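Local atomic coordinates of C-glycoside 3-oxidase (Microbacterium trichothecenolyticum, PDB entry 7DVE), a protein that uses FAD and oxygen to oxidise the C3 hydroxyl of the sugar in C-glycosides such as isoorientin and mangiferin, yielding hydrogen peroxide. Residues G175-R180 against G329-P334; Q344-Q347 against S351-K354; L369-A374 against V420-A425. All blocks are in the same frame, centred on the assembly; numbering follows the deposited sequence.

Interaction 1: residues G175-R180 against G329-P334; sequences GIVRER and GVTWVP
Val177 lays one methyl branch over the hydroxyl end of Thr331. CG1 sits 3.5 Å from Thr331 OG1 and 4.0 Å from Thr331 CB, and the two short side chains slip past each other in opposite directions rather than meeting head-on. This branch can reach across because CG1 is anti to the backbone N of Val177 (chi1 165°). Thr331 OG1, turned beside its own backbone N (chi1 -57°), faces the first turn of the helix, with Arg178 N 4.1 Å away; no hydrogen bond crosses the gap. Here helix 176-183 packs against one face of the antiparallel sheet that forms the substrate domain in GMC oxidoreductases. Thr331 belongs to strand 330-333, which lies between strands 196-204 and 341-347. Met307 also packs on Val177, while Val195 touches both Arg178 and Thr331. Only the start of Arg178 takes part, its CB 4.4 Å from Thr331 OG1; the long chain then bends away, bringing its NH2 near Arg197 NH1, a like-charged neighbour. Gly175 is the N-cap of this helix, and its carbonyl O accepts the amide N of Glu179 at 2.9 Å.

Interaction 2: residues Q344-Q347 against S351-K354; sequences QVMQ and SPVK
Met346 SD rests in the angle between Ser351 and Pro352, touching the CA of Ser351 and the CD of Pro352 at 3.8 Å each. Here the chain leaves strand 341-347 of the antiparallel substrate-domain sheet, doubles back briefly at Ser351 and Pro352, and brings Pro352 to the flavin pocket. The packing is close around the sulfur: Ser351 CB also lies 3.8 Å from Met346 SD, and the methionine side chain crosses the proline at about a right angle. Met346 gets there through a bent chain, with CG beside the backbone N and a bend (chi3 -87°) that turns CE aside, toward the backbone of Gly370 on strand 366-373, and leaves SD to face the loop. Pro352 in turn touches the FAD and Thr129, so Met346 stands one layer behind the residue that meets the cofactor.

Toward the turn the fit slackens. Gln347 O and Ser351 N are 3.5 Å apart, and the side chain of Gln347 starts away from the loop, its OE1 held by the amides of Gly329 and Tyr327. Further along, the backbone diverges from the strand: Val353 makes no contact with it, and Lys354 lies exposed at the surface, its NZ in a salt bridge with Asp357.

At the other end Gln344 borders the packed region. Its OE1 is hydrogen-bonded to His342 and Asn488, which fixes how the amide is turned. NE2 then lies 4.3 Å from Pro352 CD and makes a weak hydrogen bond to Met346 SD, 3.6 Å long with an angle of 154° at the hydrogen.

Interaction 3: residues L369-A374 against V420-A425; sequences LGLFCA and VRLGKA
Lys424 N donates to Val420 O at 3.0 Å, a regular helical bond spanning Leu422 and Gly423, the two residues of helix 406-424 that Leu371 and Leu369 touch. Across the gap itself everything is apolar side chain or bare backbone. Leu369 presses its CD2 methyl onto the backbone of Gly423, 3.8 Å from Gly423 N and 3.9 Å from Gly423 CA, while its other methyl, CD1, lies beside the place where a CB on Gly423 would be. CD2 also reaches the base of the preceding side chain, Leu422 CB, at 4.1 Å.

One step along, the contact passes to the ends of the side chains. Leu422 stretches out toward the strand, its CD1 anti to CA (chi2 169°), and meets Leu371 CD1 at 3.8 Å; the two side chains meet at a slant.

Strand and helix run nearly antiparallel, their axes 9.5 Å apart at closest approach and 155° between directions, as expected for a helix lying on the face of a sheet. Strand alternation sorts the residues: Leu369 and Leu371 face the helix, while Phe372 turns to the other side, where its ring lies nearly parallel to that of His444, the probable proton acceptor.

Cys373 continues the helix-facing row onto Ile412 and Ala415. Strand 366-373 itself is hydrogen-bonded between strands 300-307 and 341-347, with helix 406-424 packed over it and Val420 touching Phe303 of strand 300-307.

In the fold
The three contacts follow neighbouring strands of one antiparallel sheet. Strand 330-333 of interaction 1 bonds to strand 341-347 of interaction 2 through Thr331 N and Val345 O (2.8 Å). Strand 341-347 in turn joins strand 366-373 of interaction 3 through Gly370 N and Gln344 O (2.9 Å). Interactions 1 and 3 also touch directly, Arg180 CB lying 3.5 Å from Ala425 O. The centres of the three contacts are about 11 to 12 Å apart. Interaction 2 comes nearest the cofactor, with the Pro352 side chain about 4 Å from FAD, against about 13 Å and 14 Å for the side chains of Thr331 and Leu371. The Leu371 side chain is about 11 Å from that of His444, the probable proton acceptor.

Interaction 1: residues G175-R180 against G329-P334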
ATOM      1  N   GLY A 175       1.577  20.285  16.924  1.00 53.27           N
ATOM      2  CA  GLY A 175       2.096  21.428  16.213  1.00 56.85           C
ATOM      3  C   GLY A 175       3.558  21.763  16.441  1.00 59.22           C
ATOM      4  O   GLY A 175       4.084  22.628  15.731  1.00 60.38           O
ATOM      5  N   ILE A 176       4.233  21.119  17.397  1.00 57.12           N
ATOM      6  CA  ILE A 176       5.627  21.461  17.683  1.00 59.19           C
ATOM      7  C   ILE A 176       6.513  21.154  16.480  1.00 59.15           C
ATOM      8  O   ILE A 176       7.361  21.962  16.079  1.00 60.77           O
ATOM      9  CB  ILE A 176       6.120  20.711  18.932  1.00 59.90           C
ATOM     10  CG1 ILE A 176       5.405  21.221  20.178  1.00 62.75           C
ATOM     11  CG2 ILE A 176       7.614  20.907  19.091  1.00 60.83           C
ATOM     12  CD1 ILE A 176       5.945  20.619  21.460  1.00 65.11           C
ATOM     13  N   VAL A 177       6.340  19.969  15.897  1.00 58.95           N
ATOM     14  CA  VAL A 177       7.196  19.541  14.799  1.00 57.61           C
ATOM     15  C   VAL A 177       6.935  20.392  13.568  1.00 58.87           C
ATOM     16  O   VAL A 177       7.872  20.870  12.909  1.00 59.39           O
ATOM     17  CB  VAL A 177       6.974  18.049  14.512  1.00 55.04           C
ATOM     18  CG1 VAL A 177       7.563  17.661  13.154  1.00 53.53           C
ATOM     19  CG2 VAL A 177       7.573  17.234  15.620  1.00 55.18           C
ATOM     20  N   ARG A 178       5.650  20.596  13.257  1.00 58.29           N
ATOM     21  CA  ARG A 178       5.242  21.428  12.127  1.00 59.16           C
ATOM     22  C   ARG A 178       5.762  22.857  12.275  1.00 61.02           C
ATOM     23  O   ARG A 178       6.253  23.448  11.310  1.00 62.48           O
ATOM     24  CB  ARG A 178       3.712  21.389  12.010  1.00 55.14           C
ATOM     25  CG  ARG A 178       3.159  21.888  10.698  1.00 60.80           C
ATOM     26  CD  ARG A 178       1.632  21.713  10.614  1.00 60.58           C
ATOM     27  NE  ARG A 178       0.861  22.567  11.522  1.00 60.66           N
ATOM     28  CZ  ARG A 178       0.285  22.154  12.648  1.00 60.90           C
ATOM     29  NH1 ARG A 178       0.484  20.929  13.126  1.00 52.12           N
ATOM     30  NH2 ARG A 178      -0.505  22.994  13.319  1.00 58.04           N
ATOM     31  N   GLU A 179       5.698  23.408  13.486  1.00 59.48           N
ATOM     32  CA  GLU A 179       6.227  24.748  13.747  1.00 61.96           C
ATOM     33  C   GLU A 179       7.720  24.818  13.455  1.00 63.01           C
ATOM     34  O   GLU A 179       8.203  25.733  12.760  1.00 63.03           O
ATOM     35  CB  GLU A 179       5.982  25.104  15.210  1.00 63.25           C
ATOM     36  CG  GLU A 179       5.316  26.409  15.485  1.00 69.24           C
ATOM     37  CD  GLU A 179       5.056  26.573  16.982  1.00 76.52           C
ATOM     38  OE1 GLU A 179       4.421  27.587  17.379  1.00 78.65           O
ATOM     39  OE2 GLU A 179       5.516  25.697  17.755  1.00 75.98           O
ATOM     40  N   ARG A 180       8.474  23.865  14.008  1.00 62.68           N
ATOM     41  CA  ARG A 180       9.922  23.898  13.862  1.00 61.87           C
ATOM     42  C   ARG A 180      10.336  23.709  12.407  1.00 63.79           C
ATOM     43  O   ARG A 180      11.288  24.347  11.942  1.00 65.72           O
ATOM     44  CB  ARG A 180      10.546  22.850  14.774  1.00 59.38           C
ATOM     45  CG  ARG A 180      10.543  23.297  16.214  1.00 59.41           C
ATOM     46  CD  ARG A 180      10.956  22.196  17.161  1.00 61.79           C
ATOM     47  NE  ARG A 180      10.511  22.507  18.510  1.00 66.29           N
ATOM     48  CZ  ARG A 180      11.087  22.049  19.611  1.00 68.13           C
ATOM     49  NH1 ARG A 180      12.114  21.211  19.554  1.00 67.34           N
ATOM     50  NH2 ARG A 180      10.623  22.438  20.796  1.00 64.50           N
ATOM     51  N   GLY A 329       2.353  13.058  16.663  1.00 47.85           N
ATOM     52  CA  GLY A 329       1.624  12.796  15.436  1.00 46.34           C
ATOM     53  C   GLY A 329       2.537  12.481  14.260  1.00 48.39           C
ATOM     54  O   GLY A 329       3.625  11.903  14.405  1.00 45.82           O
ATOM     55  N   VAL A 330       2.059  12.855  13.070  1.00 47.42           N
ATOM     56  CA  VAL A 330       2.760  12.658  11.807  1.00 46.92           C
ATOM     57  C   VAL A 330       2.665  13.964  11.024  1.00 48.85           C
ATOM     58  O   VAL A 330       1.564  14.486  10.810  1.00 44.44           O
ATOM     59  CB  VAL A 330       2.170  11.485  10.984  1.00 48.48           C
ATOM     60  CG1 VAL A 330       3.010  11.199   9.748  1.00 46.63           C
ATOM     61  CG2 VAL A 330       2.052  10.214  11.830  1.00 46.26           C
ATOM     62  N   THR A 331       3.813  14.498  10.632  1.00 47.70           N
ATOM     63  CA  THR A 331       3.926  15.654   9.765  1.00 48.42           C
ATOM     64  C   THR A 331       4.433  15.241   8.385  1.00 49.83           C
ATOM     65  O   THR A 331       5.273  14.335   8.243  1.00 47.78           O
ATOM     66  CB  THR A 331       4.881  16.696  10.352  1.00 48.94           C
ATOM     67  OG1 THR A 331       4.440  17.083  11.645  1.00 48.93           O
ATOM     68  CG2 THR A 331       4.961  17.933   9.468  1.00 51.00           C
ATOM     69  N   TRP A 332       3.951  15.977   7.387  1.00 49.87           N
ATOM     70  CA  TRP A 332       4.173  15.732   5.977  1.00 49.92           C
ATOM     71  C   TRP A 332       5.030  16.854   5.405  1.00 53.07           C
ATOM     72  O   TRP A 332       4.682  18.030   5.545  1.00 53.43           O
ATOM     73  CB  TRP A 332       2.823  15.669   5.268  1.00 50.41           C
ATOM     74  CG  TRP A 332       2.866  15.529   3.786  1.00 54.43           C
ATOM     75  CD1 TRP A 332       3.902  15.053   3.031  1.00 50.30           C
ATOM     76  CD2 TRP A 332       1.805  15.842   2.870  1.00 52.07           C
ATOM     77  NE1 TRP A 332       3.552  15.055   1.706  1.00 51.73           N
ATOM     78  CE2 TRP A 332       2.275  15.541   1.577  1.00 53.02           C
ATOM     79  CE3 TRP A 332       0.509  16.357   3.023  1.00 53.07           C
ATOM     80  CZ2 TRP A 332       1.496  15.721   0.439  1.00 51.80           C
ATOM     81  CZ3 TRP A 332      -0.269  16.544   1.903  1.00 53.16           C
ATOM     82  CH2 TRP A 332       0.227  16.232   0.619  1.00 56.73           C
ATOM     83  N   VAL A 333       6.152  16.495   4.782  1.00 52.49           N
ATOM     84  CA  VAL A 333       7.011  17.433   4.068  1.00 52.14           C
ATOM     85  C   VAL A 333       6.880  17.096   2.590  1.00 54.25           C
ATOM     86  O   VAL A 333       7.520  16.147   2.108  1.00 52.48           O
ATOM     87  CB  VAL A 333       8.474  17.352   4.528  1.00 53.14           C
ATOM     88  CG1 VAL A 333       9.263  18.544   3.954  1.00 52.81           C
ATOM     89  CG2 VAL A 333       8.559  17.287   6.056  1.00 49.98           C
ATOM     90  N   PRO A 334       6.067  17.844   1.843  1.00 57.44           N
ATOM     91  CA  PRO A 334       5.637  17.381   0.517  1.00 56.92           C
ATOM     92  C   PRO A 334       6.736  17.382  -0.532  1.00 57.27           C
ATOM     93  O   PRO A 334       7.639  18.221  -0.535  1.00 57.16           O
ATOM     94  CB  PRO A 334       4.526  18.368   0.141  1.00 59.30           C
ATOM     95  CG  PRO A 334       4.007  18.848   1.476  1.00 61.12           C
ATOM     96  CD  PRO A 334       5.209  18.919   2.373  1.00 56.84           C
TER

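Interaction 2: residues Q344-Q347 against S351-K354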
ATOM      1  N   GLN A 344       8.301  12.383   5.842  1.00 48.52           N
ATOM      2  CA  GLN A 344       7.365  12.324   6.938  1.00 46.83           C
ATOM      3  C   GLN A 344       8.153  12.260   8.231  1.00 48.34           C
ATOM      4  O   GLN A 344       9.207  11.619   8.299  1.00 44.98           O
ATOM      5  CB  GLN A 344       6.399  11.137   6.819  1.00 48.04           C
ATOM      6  CG  GLN A 344       7.049   9.798   6.617  1.00 49.10           C
ATOM      7  CD  GLN A 344       6.079   8.769   6.051  1.00 50.56           C
ATOM      8  OE1 GLN A 344       5.371   9.015   5.054  1.00 49.20           O
ATOM      9  NE2 GLN A 344       6.044   7.607   6.687  1.00 48.08           N
ATOM     10  N   VAL A 345       7.636  12.978   9.230  1.00 46.81           N
ATOM     11  CA  VAL A 345       8.143  12.984  10.593  1.00 47.77           C
ATOM     12  C   VAL A 345       7.076  12.362  11.481  1.00 45.88           C
ATOM     13  O   VAL A 345       5.899  12.721  11.379  1.00 47.65           O
ATOM     14  CB  VAL A 345       8.479  14.413  11.050  1.00 48.03           C
ATOM     15  CG1 VAL A 345       9.213  14.370  12.373  1.00 47.93           C
ATOM     16  CG2 VAL A 345       9.289  15.108  10.001  1.00 43.00           C
ATOM     17  N   MET A 346       7.479  11.438  12.350  1.00 45.35           N
ATOM     18  CA  MET A 346       6.546  10.516  12.982  1.00 45.87           C
ATOM     19  C   MET A 346       6.906  10.265  14.431  1.00 45.11           C
ATOM     20  O   MET A 346       8.068  10.025  14.750  1.00 45.11           O
ATOM     21  CB  MET A 346       6.513   9.153  12.253  1.00 49.24           C
ATOM     22  CG  MET A 346       6.616   9.230  10.731  1.00 48.37           C
ATOM     23  SD  MET A 346       7.433   7.851   9.989  1.00 54.38           S
ATOM     24  CE  MET A 346       9.144   8.361  10.082  1.00 45.62           C
ATOM     25  N   GLN A 347       5.899  10.293  15.301  1.00 46.13           N
ATOM     26  CA  GLN A 347       6.026   9.627  16.587  1.00 46.31           C
ATOM     27  C   GLN A 347       6.297   8.153  16.324  1.00 44.85           C
ATOM     28  O   GLN A 347       5.863   7.601  15.310  1.00 44.39           O
ATOM     29  CB  GLN A 347       4.747   9.811  17.437  1.00 46.09           C
ATOM     30  CG  GLN A 347       3.421   9.400  16.786  1.00 46.14           C
ATOM     31  CD  GLN A 347       2.197   9.674  17.690  1.00 48.81           C
ATOM     32  OE1 GLN A 347       1.902  10.818  18.056  1.00 46.87           O
ATOM     33  NE2 GLN A 347       1.492   8.612  18.052  1.00 49.71           N
ATOM     34  N   SER A 351       5.732   4.880  13.051  1.00 46.80           N
ATOM     35  CA  SER A 351       6.718   4.736  11.989  1.00 48.48           C
ATOM     36  C   SER A 351       6.666   3.323  11.409  1.00 48.91           C
ATOM     37  O   SER A 351       6.415   2.369  12.141  1.00 51.71           O
ATOM     38  CB  SER A 351       8.126   5.031  12.505  1.00 50.19           C
ATOM     39  OG  SER A 351       9.114   4.355  11.733  1.00 52.27           O
ATOM     40  N   PRO A 352       6.860   3.141  10.101  1.00 47.69           N
ATOM     41  CA  PRO A 352       6.863   1.786   9.537  1.00 49.78           C
ATOM     42  C   PRO A 352       8.134   1.024   9.823  1.00 52.09           C
ATOM     43  O   PRO A 352       8.185  -0.183   9.586  1.00 53.50           O
ATOM     44  CB  PRO A 352       6.709   2.032   8.024  1.00 49.37           C
ATOM     45  CG  PRO A 352       7.252   3.404   7.810  1.00 49.96           C
ATOM     46  CD  PRO A 352       6.924   4.183   9.060  1.00 49.87           C
ATOM     47  N   VAL A 353       9.162   1.686  10.307  1.00 53.02           N
ATOM     48  CA  VAL A 353      10.423   1.055  10.629  1.00 53.65           C
ATOM     49  C   VAL A 353      10.738   1.374  12.079  1.00 55.17           C
ATOM     50  O   VAL A 353      10.536   2.506  12.532  1.00 53.06           O
ATOM     51  CB  VAL A 353      11.551   1.552   9.705  1.00 54.09           C
ATOM     52  CG1 VAL A 353      12.850   0.931  10.110  1.00 55.59           C
ATOM     53  CG2 VAL A 353      11.228   1.238   8.269  1.00 53.35           C
ATOM     54  N   LYS A 354      11.195   0.366  12.809  1.00 56.49           N
ATOM     55  CA  LYS A 354      11.763   0.569  14.132  1.00 56.47           C
ATOM     56  C   LYS A 354      13.049   1.369  13.986  1.00 58.28           C
ATOM     57  O   LYS A 354      14.040   0.863  13.460  1.00 57.49           O
ATOM     58  CB  LYS A 354      12.021  -0.786  14.790  1.00 59.84           C
ATOM     59  CG  LYS A 354      12.586  -0.699  16.191  1.00 62.13           C
ATOM     60  CD  LYS A 354      11.482  -0.462  17.196  1.00 61.14           C
ATOM     61  CE  LYS A 354      11.878  -0.932  18.587  1.00 66.26           C
ATOM     62  NZ  LYS A 354      13.344  -0.796  18.818  1.00 68.25           N
TER

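Interaction 3: residues L369-A374 against V420-A425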
ATOM      1  N   LEU A 369      12.186  10.196  11.341  1.00 44.70           N
ATOM      2  CA  LEU A 369      12.036  10.831  10.041  1.00 46.07           C
ATOM      3  C   LEU A 369      12.281   9.806   8.950  1.00 48.40           C
ATOM      4  O   LEU A 369      13.237   9.023   9.032  1.00 48.81           O
ATOM      5  CB  LEU A 369      13.034  11.983   9.841  1.00 45.70           C
ATOM      6  CG  LEU A 369      12.865  13.216  10.717  1.00 47.71           C
ATOM      7  CD1 LEU A 369      13.643  13.047  12.017  1.00 47.69           C
ATOM      8  CD2 LEU A 369      13.302  14.451   9.949  1.00 48.51           C
ATOM      9  N   GLY A 370      11.439   9.842   7.913  1.00 48.96           N
ATOM     10  CA  GLY A 370      11.716   9.127   6.681  1.00 43.96           C
ATOM     11  C   GLY A 370      11.592  10.003   5.441  1.00 48.48           C
ATOM     12  O   GLY A 370      10.604  10.730   5.260  1.00 48.35           O
ATOM     13  N   LEU A 371      12.593   9.940   4.575  1.00 46.43           N
ATOM     14  CA  LEU A 371      12.527  10.517   3.246  1.00 49.18           C
ATOM     15  C   LEU A 371      12.513   9.408   2.201  1.00 49.29           C
ATOM     16  O   LEU A 371      13.203   8.398   2.336  1.00 49.67           O
ATOM     17  CB  LEU A 371      13.696  11.477   2.984  1.00 51.10           C
ATOM     18  CG  LEU A 371      13.363  12.987   2.974  1.00 54.05           C
ATOM     19  CD1 LEU A 371      12.898  13.492   4.346  1.00 49.63           C
ATOM     20  CD2 LEU A 371      14.540  13.813   2.417  1.00 54.66           C
ATOM     21  N   PHE A 372      11.718   9.609   1.159  1.00 51.31           N
ATOM     22  CA  PHE A 372      11.504   8.632   0.107  1.00 50.87           C
ATOM     23  C   PHE A 372      11.818   9.276  -1.223  1.00 53.31           C
ATOM     24  O   PHE A 372      11.363  10.393  -1.498  1.00 55.37           O
ATOM     25  CB  PHE A 372      10.054   8.130   0.070  1.00 51.83           C
ATOM     26  CG  PHE A 372       9.625   7.412   1.320  1.00 52.18           C
ATOM     27  CD1 PHE A 372       9.360   8.124   2.498  1.00 49.83           C
ATOM     28  CD2 PHE A 372       9.467   6.031   1.323  1.00 47.24           C
ATOM     29  CE1 PHE A 372       8.960   7.469   3.674  1.00 46.51           C
ATOM     30  CE2 PHE A 372       9.048   5.377   2.490  1.00 50.88           C
ATOM     31  CZ  PHE A 372       8.794   6.106   3.673  1.00 47.67           C
ATOM     32  N   CYS A 373      12.578   8.551  -2.045  1.00 53.91           N
ATOM     33  CA  CYS A 373      12.988   8.984  -3.370  1.00 54.03           C
ATOM     34  C   CYS A 373      12.072   8.422  -4.448  1.00 54.78           C
ATOM     35  O   CYS A 373      11.488   7.344  -4.293  1.00 53.68           O
ATOM     36  CB  CYS A 373      14.417   8.533  -3.653  1.00 50.43           C
ATOM     37  SG  CYS A 373      15.581   9.289  -2.562  1.00 54.89           S
ATOM     38  N   ALA A 374      11.962   9.172  -5.548  1.00 53.42           N
ATOM     39  CA  ALA A 374      11.363   8.668  -6.774  1.00 52.79           C
ATOM     40  C   ALA A 374      12.403   7.873  -7.567  1.00 55.27           C
ATOM     41  O   ALA A 374      13.582   8.230  -7.596  1.00 53.14           O
ATOM     42  CB  ALA A 374      10.836   9.824  -7.620  1.00 56.10           C
ATOM     43  N   VAL A 420      18.978  15.134   7.138  1.00 53.31           N
ATOM     44  CA  VAL A 420      19.730  15.691   8.263  1.00 52.00           C
ATOM     45  C   VAL A 420      19.326  17.144   8.514  1.00 56.12           C
ATOM     46  O   VAL A 420      19.131  17.558   9.669  1.00 56.24           O
ATOM     47  CB  VAL A 420      21.244  15.543   8.022  1.00 53.75           C
ATOM     48  CG1 VAL A 420      22.028  16.186   9.152  1.00 52.93           C
ATOM     49  CG2 VAL A 420      21.579  14.079   7.913  1.00 48.14           C
ATOM     50  N   ARG A 421      19.148  17.934   7.442  1.00 53.91           N
ATOM     51  CA  ARG A 421      18.740  19.326   7.645  1.00 53.92           C
ATOM     52  C   ARG A 421      17.370  19.421   8.326  1.00 55.72           C
ATOM     53  O   ARG A 421      17.153  20.269   9.202  1.00 55.19           O
ATOM     54  CB  ARG A 421      18.735  20.072   6.310  1.00 54.97           C
ATOM     55  CG  ARG A 421      18.367  21.546   6.431  1.00 60.46           C
ATOM     56  CD  ARG A 421      18.145  22.214   5.057  1.00 58.75           C
ATOM     57  NE  ARG A 421      16.747  22.130   4.650  1.00 61.25           N
ATOM     58  CZ  ARG A 421      15.784  22.905   5.142  1.00 63.30           C
ATOM     59  NH1 ARG A 421      16.046  23.851   6.029  1.00 63.06           N
ATOM     60  NH2 ARG A 421      14.530  22.725   4.737  1.00 61.29           N
ATOM     61  N   LEU A 422      16.428  18.562   7.939  1.00 55.01           N
ATOM     62  CA  LEU A 422      15.112  18.619   8.572  1.00 52.79           C
ATOM     63  C   LEU A 422      15.169  18.135  10.021  1.00 55.69           C
ATOM     64  O   LEU A 422      14.466  18.678  10.884  1.00 53.58           O
ATOM     65  CB  LEU A 422      14.098  17.792   7.786  1.00 53.10           C
ATOM     66  CG  LEU A 422      13.682  18.140   6.357  1.00 56.65           C
ATOM     67  CD1 LEU A 422      12.886  16.978   5.763  1.00 53.72           C
ATOM     68  CD2 LEU A 422      12.887  19.430   6.265  1.00 54.57           C
ATOM     69  N   GLY A 423      15.982  17.111  10.317  1.00 51.98           N
ATOM     70  CA  GLY A 423      16.023  16.602  11.681  1.00 51.59           C
ATOM     71  C   GLY A 423      16.714  17.546  12.655  1.00 55.27           C
ATOM     72  O   GLY A 423      16.304  17.667  13.813  1.00 55.41           O
ATOM     73  N   LYS A 424      17.785  18.214  12.213  1.00 54.14           N
ATOM     74  CA  LYS A 424      18.433  19.205  13.076  1.00 56.98           C
ATOM     75  C   LYS A 424      17.489  20.359  13.423  1.00 57.33           C
ATOM     76  O   LYS A 424      17.602  20.961  14.496  1.00 59.04           O
ATOM     77  CB  LYS A 424      19.688  19.760  12.401  1.00 55.30           C
ATOM     78  CG  LYS A 424      20.925  18.890  12.480  1.00 58.57           C
ATOM     79  CD  LYS A 424      22.037  19.564  11.661  1.00 58.59           C
ATOM     80  CE  LYS A 424      23.376  18.873  11.776  1.00 59.17           C
ATOM     81  NZ  LYS A 424      24.299  19.380  10.682  1.00 64.79           N
ATOM     82  N   ALA A 425      16.561  20.691  12.531  1.00 57.04           N
ATOM     83  CA  ALA A 425      15.611  21.747  12.836  1.00 57.32           C
ATOM     84  C   ALA A 425      14.645  21.364  13.944  1.00 58.64           C
ATOM     85  O   ALA A 425      13.961  22.240  14.478  1.00 57.96           O
ATOM     86  CB  ALA A 425      14.829  22.126  11.575  1.00 57.75           C
TER